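Local coordinates for glycosyl hydrolase family 2, TIM barrel domain protein (Parabacteroides merdae ATCC 43184, PDB 6DXU), which probably hydrolyses beta-glucuronides as a family 2 glycoside hydrolase of a human gut bacterium, with a TIM barrel as its catalytic domain, at residues A405-A410 and E451-A456; E387-R393 and W425-N431; T34-L40 and I64-L70. One frame throughout, in Å; residues are numbered along the deposited sequence.

Contact 1: A405-A410 and E451-A456; sequences ARRMLA and ELHDMA
Arg406 and Glu451 reach across from neighbouring helices and meet through the flat ends of their side chains, the two chains crossing at about a right angle. Both are extended, the guanidinium and carboxylate planes differ by only 29°, and the carboxylate meets the NE and NH2 edge of the arginine. The sounder arm of this salt bridge runs from Arg406 NH2 to Glu451 OE2, 3.1 Å long and fairly straight; OE2 lies in the guanidinium plane and receives the donor on its syn side. The other arm, Arg406 NE to Glu451 OE1, is modelled at 2.4 Å, too short to be taken literally.

Below this polar pair the interface becomes apolar. Met455 runs crosswise to Arg406, and a bend in its last torsion brings the methyl CE against the aliphatic stem, 3.6 Å from Arg406 CG. The sulfur of Met455 lies 4.4 Å from Ala410 CB. Leu409 supplies the reciprocal projection: with CG anti to the backbone nitrogen (chi1 177°), it places its CD2 methyl against the other helix, where it touches Leu452 O at 3.3 Å and meets Leu452 CD2 obliquely at 3.8 Å. Ala456 takes part with a small methyl beside Leu409 CD2.

Short residues, Ala405, Ala410 and Ala456, occur along the nearly parallel course of the helices, whose local axes pass 10.3 Å apart at 26°. This is how consecutive outer helices of a TIM barrel lie: helix 399-416 and helix 442-459 pack side by side, Phe448 covers Ala405 and Arg406, and the inward-facing leucines rest on the barrel, Leu409 on Ile389 and Leu427 of strand 422-429, Leu452 on Trp391.

Contact 2: E387-R393 and W425-N431; sequences EEIPWCR and WGLGNEN
Trp391 O is gripped by two donors from opposite faces of its carbonyl plane: Asn429 N at 2.9 Å and the side-chain amide Asn431 ND2 at 3.0 Å. Asn431 ND2 also lies over one face of the Trp391 ring, offset toward the rim and 3.2 Å above the plane, while the indole NE1 is taken by Gly395 O. Gly428 passes so close to the gripped carbonyl that a beta carbon would collide with it.

Farther along, Arg393 and Glu430 lie side by side, their flat ends nearly coplanar (22°). The extended arginine presents NE and NH2 side-on to a single oxygen, Glu430 OE1, at 2.6 Å and 2.8 Å respectively; OE2 goes to Arg468, and Trp433 adds a cation-pi contact to the arginine. At the strand end, Gly426 N bonds to Glu387 O at 2.8 Å in ordinary parallel pairing. A water joins Glu388 OE1 to Gly428 O, Trp386 NE1 also bonds to Glu388 OE1, and Arg364 binds both Glu388 and Asn429.

Buried carboxylates thus have cationic or hydrogen-bonding partners, whereas Leu427 O has none in the model. The chemistry implies a closely knit polar network at the C-terminal ends of barrel strands, where TIM-barrel glycosidases carry their active sites.

Contact 3: T34-L40 and I64-L70; sequences TNNWEYL and IWQPVTL
Trp37 and Leu70 form the tight end of this contact. The CD1 methyl of Leu70 sits over one face of the indole, 3.5 Å from the centroid of its five-membered ring, in a CH-pi contact offset toward the rim. Trp37 CG stands anti to its carbonyl carbon (chi1 -73°), which brings a ring face under Leu70 CD1 and sets the indole against Leu164 and Ile166 of strand 162-169. Replacing Trp37 with an alanine would probably open a gap beneath Leu70 CD1 and leave those aliphatic neighbours without their aromatic partner.

A second CH-pi contact marks the far end. Leu40 CB stands over the centre of the Trp65 six-membered ring at 3.6 Å, only 10° off its normal, and the leucine crosses the indole at about a right angle. The edge of the same ring meets Glu38 O, 3.5 Å from Trp65 CE3, and Lys94 adds a cation-pi contact. In the strand pairing itself, Val68 CG1 packs on Tyr39 CB at 3.8 Å. The paired backbones hold the strands together: Gln66 and Tyr39 bond reciprocally, each N to the other's O, and Val68 N reaches Trp37 O at 2.9 Å. Beyond the sheet, Leu70 N closes on Thr34 O at 2.8 Å.

The solvent side is much looser. Asn35 and Thr69 run side by side but come no nearer than 4.1 Å, between Asn35 OD1 and Thr69 CG2. Exposed Pro67 buries little, and exposed Gln66 meets the Tyr39 ring edge with OE1.

Strand 66-68 is thus the outermost strand within this chain, antiparallel to 37-41, in a six-stranded sheet of the sugar-binding domain, a jelly-roll type beta-sandwich in family 2 glycoside hydrolases.

Overall arrangement
Contacts 1 and 2 are two layers of one barrel segment, their centres 11 Å apart. Strand 384-388, helix 399-416 and strand 422-429 form a beta-alpha-beta unit, so contact 2 pairs its strands while contact 1 packs its helix against the next, 442-459. The layers touch directly, with 3.5 Å between Ile389 CG2 and Leu409 CA. Contact 2 lies at the C-terminal ends of the barrel strands, where the active site is expected, and a bound sodium ion is about 9 Å from the side chain of Cys392. Contact 3 belongs to the sugar-binding domain, its centre 36 Å from that of contact 1 and 33 Å from that of contact 2, with nearest atoms about 19 and 20 Å away.

Contact 1: A405-A410 and E451-A456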
# COMPACT_ATOMS: atom_id res chain seq x y z
N ALA D 405 15.72 12.24 10.22
CA ALA D 405 16.91 12.86 10.80
C ALA D 405 17.98 13.11 9.73
O ALA D 405 18.57 14.20 9.67
CB ALA D 405 17.46 12.01 11.93
N ARG D 406 18.26 12.10 8.90
CA ARG D 406 19.23 12.27 7.82
C ARG D 406 18.83 13.41 6.90
O ARG D 406 19.67 14.22 6.48
CB ARG D 406 19.34 10.97 7.00
CG ARG D 406 19.92 9.78 7.74
CD ARG D 406 20.07 8.56 6.80
NE ARG D 406 20.31 7.32 7.54
CZ ARG D 406 19.43 6.33 7.67
NH1 ARG D 406 18.24 6.39 7.08
NH2 ARG D 406 19.74 5.25 8.39
N ARG D 407 17.55 13.46 6.54
CA ARG D 407 17.07 14.47 5.61
C ARG D 407 17.21 15.87 6.20
O ARG D 407 17.60 16.81 5.50
CB ARG D 407 15.61 14.19 5.25
CG ARG D 407 14.99 15.20 4.31
CD ARG D 407 13.57 14.77 3.91
NE ARG D 407 12.64 14.78 5.04
CZ ARG D 407 12.07 13.70 5.57
NH1 ARG D 407 12.31 12.49 5.07
NH2 ARG D 407 11.22 13.82 6.60
N MET D 408 16.85 16.03 7.48
CA MET D 408 16.96 17.35 8.08
C MET D 408 18.41 17.77 8.27
O MET D 408 18.72 18.96 8.20
CB MET D 408 16.20 17.39 9.40
CG MET D 408 14.69 17.22 9.20
SD MET D 408 13.75 17.48 10.72
CE MET D 408 13.60 19.28 10.75
N LEU D 409 19.31 16.82 8.54
CA LEU D 409 20.72 17.17 8.61
C LEU D 409 21.23 17.63 7.26
O LEU D 409 21.88 18.69 7.14
CB LEU D 409 21.54 15.98 9.13
CG LEU D 409 23.06 16.16 9.19
CD1 LEU D 409 23.47 17.33 10.11
CD2 LEU D 409 23.76 14.88 9.63
N ALA D 410 20.93 16.86 6.21
CA ALA D 410 21.36 17.23 4.86
C ALA D 410 20.76 18.55 4.44
O ALA D 410 21.46 19.42 3.90
CB ALA D 410 21.00 16.12 3.87
N GLU D 451 26.66 7.56 11.77
CA GLU D 451 26.19 7.76 10.41
C GLU D 451 25.95 9.24 10.14
O GLU D 451 26.35 9.77 9.10
CB GLU D 451 24.92 6.95 10.14
CG GLU D 451 24.43 7.09 8.71
CD GLU D 451 23.13 6.34 8.44
OE1 GLU D 451 22.56 6.56 7.35
OE2 GLU D 451 22.70 5.53 9.28
N LEU D 452 25.30 9.94 11.08
CA LEU D 452 25.05 11.38 10.93
C LEU D 452 26.36 12.18 10.90
O LEU D 452 26.52 13.10 10.09
CB LEU D 452 24.16 11.89 12.07
CG LEU D 452 22.72 11.39 12.17
CD1 LEU D 452 22.06 11.92 13.45
CD2 LEU D 452 21.92 11.81 10.95
N HIS D 453 27.27 11.89 11.83
CA HIS D 453 28.59 12.53 11.81
C HIS D 453 29.27 12.33 10.46
O HIS D 453 29.85 13.27 9.89
CB HIS D 453 29.46 11.97 12.94
CG HIS D 453 30.90 12.38 12.87
ND1 HIS D 453 31.36 13.56 13.43
CD2 HIS D 453 31.99 11.78 12.32
CE1 HIS D 453 32.67 13.66 13.23
NE2 HIS D 453 33.07 12.60 12.56
N ASP D 454 29.25 11.09 9.96
CA ASP D 454 29.89 10.82 8.68
C ASP D 454 29.22 11.59 7.56
O ASP D 454 29.89 12.09 6.65
CB ASP D 454 29.86 9.32 8.38
CG ASP D 454 30.76 8.51 9.30
OD1 ASP D 454 31.65 9.12 9.94
OD2 ASP D 454 30.59 7.28 9.38
N MET D 455 27.89 11.70 7.60
CA MET D 455 27.19 12.45 6.56
C MET D 455 27.56 13.93 6.60
O MET D 455 27.76 14.55 5.55
CB MET D 455 25.68 12.26 6.70
CG MET D 455 24.85 12.97 5.62
SD MET D 455 23.06 12.81 5.88
CE MET D 455 23.06 11.33 6.86
N ALA D 456 27.62 14.52 7.80
CA ALA D 456 28.00 15.93 7.90
C ALA D 456 29.37 16.18 7.29
O ALA D 456 29.56 17.15 6.54
CB ALA D 456 27.99 16.38 9.36

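Contact 2: E387-R393 and W425-N431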
# COMPACT_ATOMS: atom_id res chain seq x y z
N GLU D 387 24.36 25.14 14.91
CA GLU D 387 23.00 24.84 14.49
C GLU D 387 22.84 23.33 14.40
O GLU D 387 23.66 22.65 13.77
CB GLU D 387 22.68 25.53 13.15
CG GLU D 387 21.17 25.58 12.83
CD GLU D 387 20.87 26.33 11.54
OE1 GLU D 387 21.69 26.27 10.58
OE2 GLU D 387 19.83 27.00 11.50
N GLU D 388 21.76 22.80 14.99
CA GLU D 388 21.62 21.35 15.14
C GLU D 388 20.27 20.86 14.62
O GLU D 388 19.35 21.65 14.40
CB GLU D 388 21.78 20.91 16.61
CG GLU D 388 20.66 21.33 17.55
CD GLU D 388 21.06 21.11 19.03
OE1 GLU D 388 22.24 21.34 19.36
OE2 GLU D 388 20.20 20.67 19.83
N ILE D 389 20.18 19.54 14.40
CA ILE D 389 18.90 18.92 14.04
C ILE D 389 18.13 18.62 15.32
O ILE D 389 18.75 18.44 16.38
CB ILE D 389 19.08 17.64 13.21
CG1 ILE D 389 19.93 16.61 13.96
CG2 ILE D 389 19.64 17.96 11.84
CD1 ILE D 389 19.79 15.16 13.40
N PRO D 390 16.79 18.53 15.26
CA PRO D 390 16.01 18.29 16.48
C PRO D 390 15.95 16.84 16.91
O PRO D 390 14.88 16.39 17.31
CB PRO D 390 14.61 18.81 16.11
CG PRO D 390 14.53 18.63 14.63
CD PRO D 390 15.93 18.86 14.10
N TRP D 391 17.05 16.10 16.84
CA TRP D 391 17.11 14.78 17.46
C TRP D 391 17.37 15.03 18.94
O TRP D 391 18.51 15.06 19.41
CB TRP D 391 18.18 13.90 16.82
CG TRP D 391 18.20 12.48 17.35
CD1 TRP D 391 17.18 11.81 17.97
CD2 TRP D 391 19.31 11.57 17.33
NE1 TRP D 391 17.57 10.55 18.32
CE2 TRP D 391 18.88 10.37 17.93
CE3 TRP D 391 20.62 11.65 16.84
CZ2 TRP D 391 19.71 9.26 18.07
CZ3 TRP D 391 21.45 10.54 16.97
CH2 TRP D 391 20.99 9.36 17.58
N CYS D 392 16.28 15.21 19.70
CA CYS D 392 16.31 15.82 21.03
C CYS D 392 15.51 14.97 22.01
O CYS D 392 14.30 15.16 22.13
CB CYS D 392 15.78 17.25 20.93
SG CYS D 392 15.78 18.19 22.49
N ARG D 393 16.20 14.08 22.73
CA ARG D 393 15.63 13.17 23.73
C ARG D 393 14.85 12.01 23.14
O ARG D 393 14.40 12.07 21.98
CB ARG D 393 14.74 13.92 24.73
CG ARG D 393 15.44 15.06 25.45
CD ARG D 393 14.51 15.74 26.45
NE ARG D 393 15.24 16.76 27.18
CZ ARG D 393 14.71 17.58 28.09
NH1 ARG D 393 13.41 17.51 28.38
NH2 ARG D 393 15.48 18.46 28.71
N TRP D 425 27.90 22.06 13.07
CA TRP D 425 26.64 21.36 12.82
C TRP D 425 26.40 20.38 13.96
O TRP D 425 27.18 19.45 14.18
CB TRP D 425 26.67 20.61 11.49
CG TRP D 425 27.00 21.44 10.25
CD1 TRP D 425 28.05 21.23 9.39
CD2 TRP D 425 26.26 22.55 9.70
NE1 TRP D 425 28.02 22.13 8.36
CE2 TRP D 425 26.94 22.96 8.52
CE3 TRP D 425 25.10 23.24 10.08
CZ2 TRP D 425 26.49 24.02 7.72
CZ3 TRP D 425 24.65 24.29 9.30
CH2 TRP D 425 25.35 24.68 8.13
N GLY D 426 25.31 20.59 14.70
CA GLY D 426 24.99 19.74 15.83
C GLY D 426 24.11 18.57 15.40
O GLY D 426 23.24 18.71 14.53
N LEU D 427 24.35 17.42 16.02
CA LEU D 427 23.66 16.21 15.63
C LEU D 427 22.54 15.80 16.58
O LEU D 427 21.79 14.87 16.26
CB LEU D 427 24.65 15.04 15.51
CG LEU D 427 25.90 15.30 14.67
CD1 LEU D 427 26.74 14.03 14.62
CD2 LEU D 427 25.55 15.79 13.26
N GLY D 428 22.41 16.44 17.74
CA GLY D 428 21.38 16.05 18.67
C GLY D 428 21.67 16.53 20.08
O GLY D 428 22.77 16.97 20.40
N ASN D 429 20.65 16.41 20.92
CA ASN D 429 20.71 16.92 22.29
C ASN D 429 20.13 15.90 23.25
O ASN D 429 19.04 15.38 23.00
CB ASN D 429 19.95 18.24 22.41
CG ASN D 429 19.92 18.75 23.84
OD1 ASN D 429 20.93 19.20 24.36
ND2 ASN D 429 18.76 18.66 24.48
N GLU D 430 20.86 15.62 24.34
CA GLU D 430 20.39 14.74 25.40
C GLU D 430 19.85 13.43 24.83
O GLU D 430 18.75 12.97 25.15
CB GLU D 430 19.35 15.43 26.29
CG GLU D 430 19.97 16.57 27.09
CD GLU D 430 18.96 17.40 27.87
OE1 GLU D 430 17.77 17.40 27.53
OE2 GLU D 430 19.39 18.09 28.82
N ASN D 431 20.64 12.84 23.95
CA ASN D 431 20.22 11.59 23.33
C ASN D 431 20.36 10.41 24.28
O ASN D 431 20.00 9.29 23.90
CB ASN D 431 21.01 11.35 22.04
CG ASN D 431 20.67 12.37 20.98
OD1 ASN D 431 21.50 13.19 20.59
ND2 ASN D 431 19.40 12.38 20.56
O HOH W 1 23.86 19.10 19.00

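Contact 3: T34-L40 and I64-L70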
# COMPACT_ATOMS: atom_id res chain seq x y z
N THR D 34 1.20 37.17 3.19
CA THR D 34 0.81 37.42 4.56
C THR D 34 -0.67 37.72 4.75
O THR D 34 -1.22 37.38 5.80
CB THR D 34 1.63 38.58 5.14
OG1 THR D 34 1.39 39.75 4.38
CG2 THR D 34 3.15 38.23 5.09
N ASN D 35 -1.34 38.29 3.75
CA ASN D 35 -2.70 38.77 3.92
C ASN D 35 -3.74 37.82 3.31
O ASN D 35 -3.44 37.00 2.45
CB ASN D 35 -2.85 40.15 3.30
CG ASN D 35 -1.99 41.18 3.99
OD1 ASN D 35 -2.05 41.32 5.21
ND2 ASN D 35 -1.18 41.90 3.23
N ASN D 36 -4.99 37.94 3.79
CA ASN D 36 -6.14 37.27 3.17
C ASN D 36 -6.07 35.75 3.33
O ASN D 36 -6.38 35.00 2.40
CB ASN D 36 -6.28 37.66 1.70
CG ASN D 36 -6.42 39.17 1.53
OD1 ASN D 36 -7.19 39.81 2.25
ND2 ASN D 36 -5.63 39.75 0.64
N TRP D 37 -5.67 35.30 4.51
CA TRP D 37 -5.70 33.89 4.87
C TRP D 37 -6.79 33.63 5.89
O TRP D 37 -7.17 34.51 6.67
CB TRP D 37 -4.35 33.45 5.45
CG TRP D 37 -3.26 33.32 4.42
CD1 TRP D 37 -2.40 34.30 4.01
CD2 TRP D 37 -2.89 32.13 3.71
NE1 TRP D 37 -1.54 33.80 3.06
CE2 TRP D 37 -1.81 32.47 2.87
CE3 TRP D 37 -3.38 30.82 3.69
CZ2 TRP D 37 -1.20 31.54 2.02
CZ3 TRP D 37 -2.78 29.90 2.84
CH2 TRP D 37 -1.70 30.26 2.02
N GLU D 38 -7.29 32.39 5.89
CA GLU D 38 -8.16 31.91 6.95
C GLU D 38 -7.60 30.62 7.53
O GLU D 38 -6.99 29.81 6.83
CB GLU D 38 -9.57 31.68 6.44
CG GLU D 38 -10.24 32.95 5.97
CD GLU D 38 -11.56 32.65 5.28
OE1 GLU D 38 -12.61 32.79 5.93
OE2 GLU D 38 -11.53 32.24 4.09
N TYR D 39 -7.87 30.42 8.82
CA TYR D 39 -7.29 29.32 9.58
C TYR D 39 -8.41 28.51 10.23
O TYR D 39 -9.35 29.10 10.79
CB TYR D 39 -6.35 29.85 10.66
CG TYR D 39 -6.05 28.87 11.78
CD1 TYR D 39 -5.38 27.69 11.52
CD2 TYR D 39 -6.41 29.14 13.09
CE1 TYR D 39 -5.09 26.79 12.53
CE2 TYR D 39 -6.12 28.25 14.11
CZ TYR D 39 -5.46 27.07 13.81
OH TYR D 39 -5.15 26.15 14.80
N LEU D 40 -8.31 27.19 10.17
CA LEU D 40 -9.24 26.30 10.86
C LEU D 40 -8.44 25.36 11.76
O LEU D 40 -7.61 24.58 11.28
CB LEU D 40 -10.08 25.49 9.87
CG LEU D 40 -11.05 24.52 10.55
CD1 LEU D 40 -12.19 25.32 11.21
CD2 LEU D 40 -11.62 23.54 9.56
N ILE D 64 -16.65 27.49 11.10
CA ILE D 64 -16.30 28.88 10.82
C ILE D 64 -14.79 29.02 10.92
O ILE D 64 -14.18 28.66 11.94
CB ILE D 64 -17.02 29.82 11.81
CG1 ILE D 64 -18.55 29.67 11.64
CG2 ILE D 64 -16.56 31.28 11.59
CD1 ILE D 64 -19.35 30.13 12.84
N TRP D 65 -14.17 29.57 9.88
CA TRP D 65 -12.74 29.77 9.86
C TRP D 65 -12.40 31.13 10.48
O TRP D 65 -13.25 32.01 10.59
CB TRP D 65 -12.21 29.70 8.42
CG TRP D 65 -12.34 28.35 7.75
CD1 TRP D 65 -13.48 27.62 7.57
CD2 TRP D 65 -11.28 27.59 7.14
NE1 TRP D 65 -13.20 26.45 6.91
CE2 TRP D 65 -11.85 26.41 6.63
CE3 TRP D 65 -9.90 27.79 6.99
CZ2 TRP D 65 -11.10 25.44 5.97
CZ3 TRP D 65 -9.15 26.82 6.33
CH2 TRP D 65 -9.75 25.65 5.84
N GLN D 66 -11.15 31.29 10.89
CA GLN D 66 -10.70 32.54 11.51
C GLN D 66 -9.80 33.31 10.57
O GLN D 66 -8.76 32.76 10.13
CB GLN D 66 -9.96 32.25 12.81
CG GLN D 66 -9.13 33.38 13.33
CD GLN D 66 -8.54 33.04 14.68
OE1 GLN D 66 -8.32 31.86 14.97
NE2 GLN D 66 -8.09 34.06 15.41
N PRO D 67 -10.09 34.54 10.23
CA PRO D 67 -9.15 35.31 9.41
C PRO D 67 -7.84 35.52 10.16
O PRO D 67 -7.85 35.84 11.35
CB PRO D 67 -9.86 36.62 9.15
CG PRO D 67 -10.98 36.65 10.15
CD PRO D 67 -11.34 35.28 10.51
N VAL D 68 -6.72 35.29 9.47
CA VAL D 68 -5.39 35.45 10.06
C VAL D 68 -4.46 36.13 9.07
O VAL D 68 -4.69 36.14 7.86
CB VAL D 68 -4.78 34.09 10.51
CG1 VAL D 68 -5.63 33.45 11.60
CG2 VAL D 68 -4.60 33.13 9.32
N THR D 69 -3.41 36.74 9.61
CA THR D 69 -2.28 37.26 8.84
C THR D 69 -1.09 36.34 9.09
O THR D 69 -0.79 36.04 10.25
CB THR D 69 -1.94 38.70 9.28
OG1 THR D 69 -3.07 39.54 9.06
CG2 THR D 69 -0.76 39.25 8.48
N LEU D 70 -0.40 35.91 8.01
CA LEU D 70 0.76 35.04 8.23
C LEU D 70 1.99 35.89 8.51
O LEU D 70 2.06 37.06 8.10
CB LEU D 70 1.00 34.15 7.00
CG LEU D 70 -0.08 33.16 6.57
CD1 LEU D 70 0.47 32.24 5.46
CD2 LEU D 70 -0.56 32.36 7.76